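Local coordinates for EmGH1 (Erythrobacter marinus, PDB 5Z87), which probably hydrolyses beta-glucosidic bonds, and perhaps beta-xylosides and arabinofuranosides, as a family 3 glycoside hydrolase, at residues V127-E130 and G134-A137; T141-A146 and E163-E168. One frame throughout, in Å; residues are numbered along the deposited sequence.

The two contacts come in series along the chain, both within the barrel-type N-terminal domain of this family 3 glycoside hydrolase, their centres about 10 Å apart. Contact 1 is made where the loop after strand 126-129 turns back against the end of that strand; contact 2 takes the same loop onward, where Thr141 and Phe143 meet helix 155-171, shortly before the chain enters helix 146-150. They touch directly: Gln142 NE2 lies 3.1 Å from Leu135 O, probably as a hydrogen bond, and Gly134 packs on Thr165 and Phe143. One long loop is thus fixed first to its strand, at the ligand pocket, and then to a helix outside the sheet.

Contact 1 (V127-E130 and G134-A137); sequences VFEE and GLLA
Glu129 OE2 is gripped by two groups, the hydroxyl of Ser96 and a water that donates to it at 2.6 Å. The same water donates to Leu136 O at 2.8 Å and accepts from Glu130 N at 2.9 Å, so it joins two acceptors, Glu129 OE2 and Leu136 O, that could not bond each other. The other carboxylate oxygen, Glu129 OE1, bonds to Ala95 N, and with both oxygens engaged the group is held against rotation. The direct hydrogen bond across the contact runs from Leu136 N to Glu130 O, 2.8 Å long and nearly straight at 174°, its donor tilted 22° from the carbonyl plane. Residues 127-129 belong to a strand of the parallel barrel sheet, paired with strand 91-93 and strand 176-177, and Glu130 follows immediately as the chain turns into the loop. On that return Leu136 centres an inverse gamma turn, closed by a weak bond from Ala137 N to Leu135 O. The side chains of Glu130 and Leu136 lie alongside each other, pointing the same way, with Glu130 CB 3.9 Å from both Leu136 CB and Leu136 CD1. Beyond this hydrocarbon contact the Glu130 chain turns about its CB-CG bond (chi2 -78°), and its carboxylate turns off into the ligand pocket, where OE1 bonds to Tyr93 OH and to a bound dithiothreitol, probably from the crystallisation liquor, that marks the pocket. Leu135 reaches the neighbouring residue instead, its CD1 methyl resting 3.7 Å from Glu129 CB.

Contact 2 (T141-A146 and E163-E168); sequences TQFPQA and EATAKE
Thr141 and Glu168 meet with their side chains crossing at about a right angle, and the carboxylate of the helix residue receives two donors from the one threonine. Thr141 N gives its hydrogen to Glu168 OE1 at 3.1 Å, on the syn lone pair, while Thr141 OG1 donates to Glu168 OE2 in a very short 2.5 Å bond. The threonine hydroxyl can follow its own N-H to the carboxylate because OG1 stands beside the backbone N, with chi1 at -41°. A water donates to both Glu168 OE1 and Thr141 O, and His405 ND1 bonds to Glu168 OE2, so each carboxylate oxygen has two partners. With an alanine in place of Glu168, the N-H and hydroxyl of Thr141 would probably lose their shared acceptor, and His405 its mate. Phe143 runs past Thr165 in the opposite direction, its CE2 3.5 Å from Thr165 OG1, a hydroxyl already bonded to Val161 O one helical turn earlier. The ring lies obliquely to Ala164 as well, its CZ 4.0 Å from the methyl CB, and Thr141 CG2 sits over one ring face, offset toward the rim. Helix 403-416 also covers this buried junction, its Leu408 and Ala409 touching Phe143. Helix 155-171 lies on the beta-alpha-beta crossover between adjacent parallel strands 126-129 and 176-177 of the barrel-type domain, and the loop after the first strand rests against this helix and helix 403-416.

Contact 1 (V127-E130 and G134-A137)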
ATOM      1  N   VAL A 127     -26.674  18.409 -20.113  1.00 18.05           N
ATOM      2  CA  VAL A 127     -26.556  19.291 -18.960  1.00 22.48           C
ATOM      3  C   VAL A 127     -26.183  18.387 -17.794  1.00 27.22           C
ATOM      4  O   VAL A 127     -27.042  17.678 -17.254  1.00 23.12           O
ATOM      5  CB  VAL A 127     -27.849  20.069 -18.682  1.00 24.10           C
ATOM      6  CG1 VAL A 127     -27.694  20.956 -17.444  1.00 19.65           C
ATOM      7  CG2 VAL A 127     -28.227  20.905 -19.898  1.00 28.04           C
ATOM      8  N   PHE A 128     -24.906  18.389 -17.418  1.00 22.75           N
ATOM      9  CA  PHE A 128     -24.381  17.427 -16.449  1.00 24.18           C
ATOM     10  C   PHE A 128     -24.372  18.051 -15.060  1.00 22.23           C
ATOM     11  O   PHE A 128     -23.846  19.155 -14.874  1.00 20.34           O
ATOM     12  CB  PHE A 128     -22.961  16.979 -16.825  1.00 19.35           C
ATOM     13  CG  PHE A 128     -22.893  16.074 -18.021  1.00 18.57           C
ATOM     14  CD1 PHE A 128     -23.470  14.814 -17.988  1.00 19.87           C
ATOM     15  CD2 PHE A 128     -22.224  16.472 -19.173  1.00 17.10           C
ATOM     16  CE1 PHE A 128     -23.402  13.959 -19.084  1.00 16.17           C
ATOM     17  CE2 PHE A 128     -22.138  15.625 -20.266  1.00 14.72           C
ATOM     18  CZ  PHE A 128     -22.751  14.363 -20.225  1.00 16.22           C
ATOM     19  N   GLU A 129     -24.947  17.349 -14.090  1.00 21.48           N
ATOM     20  CA  GLU A 129     -24.900  17.785 -12.697  1.00 25.79           C
ATOM     21  C   GLU A 129     -24.322  16.653 -11.852  1.00 27.65           C
ATOM     22  O   GLU A 129     -24.045  15.564 -12.357  1.00 26.53           O
ATOM     23  CB  GLU A 129     -26.288  18.218 -12.209  1.00 27.14           C
ATOM     24  CG  GLU A 129     -26.887  19.385 -13.028  1.00 20.36           C
ATOM     25  CD  GLU A 129     -26.240  20.720 -12.722  1.00 28.75           C
ATOM     26  OE1 GLU A 129     -26.462  21.680 -13.494  1.00 27.03           O
ATOM     27  OE2 GLU A 129     -25.497  20.821 -11.714  1.00 33.50           O
ATOM     28  N   GLU A 130     -24.109  16.917 -10.564  1.00 27.13           N
ATOM     29  CA  GLU A 130     -23.646  15.904  -9.619  1.00 27.74           C
ATOM     30  C   GLU A 130     -24.834  15.398  -8.819  1.00 23.08           C
ATOM     31  O   GLU A 130     -25.651  16.196  -8.355  1.00 31.47           O
ATOM     32  CB  GLU A 130     -22.583  16.457  -8.666  1.00 21.53           C
ATOM     33  CG  GLU A 130     -21.399  17.082  -9.348  1.00 24.32           C
ATOM     34  CD  GLU A 130     -20.413  16.058  -9.893  1.00 22.15           C
ATOM     35  OE1 GLU A 130     -19.409  16.485 -10.507  1.00 28.06           O
ATOM     36  OE2 GLU A 130     -20.636  14.840  -9.706  1.00 21.16           O
ATOM     37  N   GLY A 134     -28.218  12.657  -3.874  1.00 24.11           N
ATOM     38  CA  GLY A 134     -29.139  13.717  -4.225  1.00 25.36           C
ATOM     39  C   GLY A 134     -28.497  14.709  -5.182  1.00 27.78           C
ATOM     40  O   GLY A 134     -27.284  14.738  -5.389  1.00 24.04           O
ATOM     41  N   LEU A 135     -29.342  15.540  -5.767  1.00 23.63           N
ATOM     42  CA  LEU A 135     -28.862  16.520  -6.730  1.00 26.30           C
ATOM     43  C   LEU A 135     -28.083  17.633  -6.036  1.00 27.52           C
ATOM     44  O   LEU A 135     -28.584  18.270  -5.108  1.00 26.18           O
ATOM     45  CB  LEU A 135     -30.044  17.102  -7.495  1.00 23.36           C
ATOM     46  CG  LEU A 135     -29.771  18.348  -8.314  1.00 27.27           C
ATOM     47  CD1 LEU A 135     -28.890  18.032  -9.518  1.00 17.57           C
ATOM     48  CD2 LEU A 135     -31.123  18.895  -8.727  1.00 27.86           C
ATOM     49  N   LEU A 136     -26.853  17.880  -6.488  1.00 21.73           N
ATOM     50  CA  LEU A 136     -26.065  18.990  -5.959  1.00 29.58           C
ATOM     51  C   LEU A 136     -26.593  20.274  -6.589  1.00 29.45           C
ATOM     52  O   LEU A 136     -26.087  20.772  -7.599  1.00 27.14           O
ATOM     53  CB  LEU A 136     -24.581  18.790  -6.238  1.00 27.42           C
ATOM     54  CG  LEU A 136     -23.540  19.484  -5.352  1.00 26.28           C
ATOM     55  CD1 LEU A 136     -22.141  19.238  -5.917  1.00 29.88           C
ATOM     56  CD2 LEU A 136     -23.762  20.984  -5.163  1.00 27.29           C
ATOM     57  N   ALA A 137     -27.630  20.825  -5.966  1.00 29.16           N
ATOM     58  CA  ALA A 137     -28.214  22.071  -6.447  1.00 29.73           C
ATOM     59  C   ALA A 137     -29.015  22.708  -5.325  1.00 29.33           C
ATOM     60  O   ALA A 137     -29.520  22.021  -4.434  1.00 25.76           O
ATOM     61  CB  ALA A 137     -29.113  21.858  -7.676  1.00 25.09           C
TER
HETATM   62  O   HOH W   1     -24.514  19.637  -9.596  1.00 23.35           O

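Contact 2 (T141-A146 and E163-E168)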
ATOM      1  N   THR A 141     -33.229  17.885  -2.398  1.00 18.30           N
ATOM      2  CA  THR A 141     -33.221  16.955  -1.269  1.00 25.62           C
ATOM      3  C   THR A 141     -31.846  16.310  -1.091  1.00 27.05           C
ATOM      4  O   THR A 141     -31.317  15.689  -2.018  1.00 26.57           O
ATOM      5  CB  THR A 141     -34.271  15.870  -1.469  1.00 23.26           C
ATOM      6  OG1 THR A 141     -35.462  16.450  -2.005  1.00 28.67           O
ATOM      7  CG2 THR A 141     -34.589  15.171  -0.143  1.00 25.13           C
ATOM      8  N   GLN A 142     -31.289  16.428   0.116  1.00 27.21           N
ATOM      9  CA  GLN A 142     -29.964  15.901   0.447  1.00 24.44           C
ATOM     10  C   GLN A 142     -30.117  14.608   1.240  1.00 27.65           C
ATOM     11  O   GLN A 142     -30.356  14.632   2.450  1.00 28.28           O
ATOM     12  CB  GLN A 142     -29.166  16.934   1.230  1.00 25.29           C
ATOM     13  CG  GLN A 142     -28.800  18.128   0.389  1.00 27.32           C
ATOM     14  CD  GLN A 142     -28.243  17.711  -0.961  1.00 31.18           C
ATOM     15  OE1 GLN A 142     -27.107  17.248  -1.051  1.00 28.79           O
ATOM     16  NE2 GLN A 142     -29.039  17.877  -2.020  1.00 29.83           N
ATOM     17  N   PHE A 143     -29.970  13.481   0.559  1.00 24.09           N
ATOM     18  CA  PHE A 143     -30.044  12.181   1.204  1.00 24.92           C
ATOM     19  C   PHE A 143     -28.769  11.902   2.010  1.00 21.43           C
ATOM     20  O   PHE A 143     -27.805  12.680   1.981  1.00 19.23           O
ATOM     21  CB  PHE A 143     -30.321  11.139   0.131  1.00 23.18           C
ATOM     22  CG  PHE A 143     -31.637  11.339  -0.555  1.00 21.34           C
ATOM     23  CD1 PHE A 143     -32.809  10.851   0.012  1.00 24.39           C
ATOM     24  CD2 PHE A 143     -31.715  12.035  -1.757  1.00 23.99           C
ATOM     25  CE1 PHE A 143     -34.042  11.042  -0.616  1.00 23.88           C
ATOM     26  CE2 PHE A 143     -32.940  12.226  -2.396  1.00 23.04           C
ATOM     27  CZ  PHE A 143     -34.102  11.731  -1.828  1.00 19.64           C
ATOM     28  N   PRO A 144     -28.735  10.821   2.802  1.00 21.05           N
ATOM     29  CA  PRO A 144     -27.482  10.491   3.494  1.00 22.20           C
ATOM     30  C   PRO A 144     -26.376  10.257   2.471  1.00 23.35           C
ATOM     31  O   PRO A 144     -26.624   9.825   1.344  1.00 22.57           O
ATOM     32  CB  PRO A 144     -27.819   9.212   4.269  1.00 24.28           C
ATOM     33  CG  PRO A 144     -29.307   9.223   4.413  1.00 22.75           C
ATOM     34  CD  PRO A 144     -29.813   9.880   3.162  1.00 28.90           C
ATOM     35  N   GLN A 145     -25.151  10.570   2.870  1.00 22.22           N
ATOM     36  CA  GLN A 145     -23.996  10.375   2.006  1.00 20.36           C
ATOM     37  C   GLN A 145     -23.909   8.916   1.547  1.00 21.01           C
ATOM     38  O   GLN A 145     -24.525   8.015   2.122  1.00 20.61           O
ATOM     39  CB  GLN A 145     -22.728  10.817   2.740  1.00 20.90           C
ATOM     40  CG  GLN A 145     -21.437  10.779   1.926  1.00 23.50           C
ATOM     41  CD  GLN A 145     -21.515  11.600   0.642  1.00 22.27           C
ATOM     42  OE1 GLN A 145     -22.227  11.247  -0.305  1.00 24.32           O
ATOM     43  NE2 GLN A 145     -20.756  12.684   0.598  1.00 18.91           N
ATOM     44  N   ALA A 146     -23.145   8.689   0.476  1.00 18.81           N
ATOM     45  CA  ALA A 146     -23.129   7.368  -0.155  1.00 19.22           C
ATOM     46  C   ALA A 146     -22.664   6.271   0.818  1.00 18.82           C
ATOM     47  O   ALA A 146     -23.288   5.206   0.920  1.00 13.80           O
ATOM     48  CB  ALA A 146     -22.257   7.418  -1.415  1.00 16.48           C
ATOM     49  N   GLU A 163     -34.239   7.353  -7.795  1.00 25.92           N
ATOM     50  CA  GLU A 163     -35.410   7.723  -8.579  1.00 26.29           C
ATOM     51  C   GLU A 163     -35.874   9.127  -8.211  1.00 30.17           C
ATOM     52  O   GLU A 163     -36.127   9.959  -9.090  1.00 33.25           O
ATOM     53  CB  GLU A 163     -36.518   6.693  -8.363  1.00 32.73           C
ATOM     54  CG  GLU A 163     -37.775   6.898  -9.212  1.00 31.81           C
ATOM     55  CD  GLU A 163     -38.895   5.979  -8.780  1.00 42.12           C
ATOM     56  OE1 GLU A 163     -39.609   6.333  -7.823  1.00 52.85           O
ATOM     57  OE2 GLU A 163     -39.051   4.890  -9.375  1.00 52.00           O
ATOM     58  N   ALA A 164     -35.952   9.423  -6.905  1.00 29.35           N
ATOM     59  CA  ALA A 164     -36.313  10.773  -6.471  1.00 24.11           C
ATOM     60  C   ALA A 164     -35.286  11.789  -6.941  1.00 28.43           C
ATOM     61  O   ALA A 164     -35.645  12.892  -7.377  1.00 22.60           O
ATOM     62  CB  ALA A 164     -36.456  10.837  -4.946  1.00 20.03           C
ATOM     63  N   THR A 165     -34.001  11.430  -6.863  1.00 21.34           N
ATOM     64  CA  THR A 165     -32.948  12.340  -7.293  1.00 20.43           C
ATOM     65  C   THR A 165     -33.033  12.623  -8.789  1.00 24.23           C
ATOM     66  O   THR A 165     -32.813  13.759  -9.228  1.00 16.95           O
ATOM     67  CB  THR A 165     -31.572  11.754  -6.943  1.00 26.10           C
ATOM     68  OG1 THR A 165     -31.457  11.585  -5.521  1.00 23.16           O
ATOM     69  CG2 THR A 165     -30.474  12.675  -7.437  1.00 14.34           C
ATOM     70  N   ALA A 166     -33.323  11.590  -9.591  1.00 19.16           N
ATOM     71  CA  ALA A 166     -33.428  11.788 -11.032  1.00 29.16           C
ATOM     72  C   ALA A 166     -34.584  12.732 -11.382  1.00 33.09           C
ATOM     73  O   ALA A 166     -34.434  13.624 -12.231  1.00 28.63           O
ATOM     74  CB  ALA A 166     -33.588  10.437 -11.733  1.00 17.63           C
ATOM     75  N   LYS A 167     -35.740  12.554 -10.728  1.00 22.32           N
ATOM     76  CA  LYS A 167     -36.880  13.447 -10.931  1.00 19.93           C
ATOM     77  C   LYS A 167     -36.480  14.891 -10.714  1.00 23.71           C
ATOM     78  O   LYS A 167     -36.780  15.762 -11.536  1.00 26.65           O
ATOM     79  CB  LYS A 167     -38.018  13.089  -9.974  1.00 24.94           C
ATOM     80  CG  LYS A 167     -38.833  11.890 -10.350  1.00 31.82           C
ATOM     81  CD  LYS A 167     -39.864  11.603  -9.255  1.00 28.80           C
ATOM     82  CE  LYS A 167     -40.589  10.298  -9.527  1.00 35.68           C
ATOM     83  NZ  LYS A 167     -41.430   9.886  -8.372  1.00 45.10           N
ATOM     84  N   GLU A 168     -35.812  15.161  -9.588  1.00 23.07           N
ATOM     85  CA  GLU A 168     -35.427  16.526  -9.265  1.00 25.61           C
ATOM     86  C   GLU A 168     -34.439  17.067 -10.290  1.00 30.57           C
ATOM     87  O   GLU A 168     -34.500  18.245 -10.663  1.00 29.12           O
ATOM     88  CB  GLU A 168     -34.846  16.591  -7.842  1.00 28.16           C
ATOM     89  CG  GLU A 168     -35.814  16.125  -6.743  1.00 26.18           C
ATOM     90  CD  GLU A 168     -35.421  16.548  -5.321  1.00 27.07           C
ATOM     91  OE1 GLU A 168     -34.474  17.354  -5.132  1.00 26.32           O
ATOM     92  OE2 GLU A 168     -36.081  16.057  -4.375  1.00 29.12           O
TER
HETATM   93  O   HOH W   2     -31.939  15.605  -4.725  1.00 20.75           O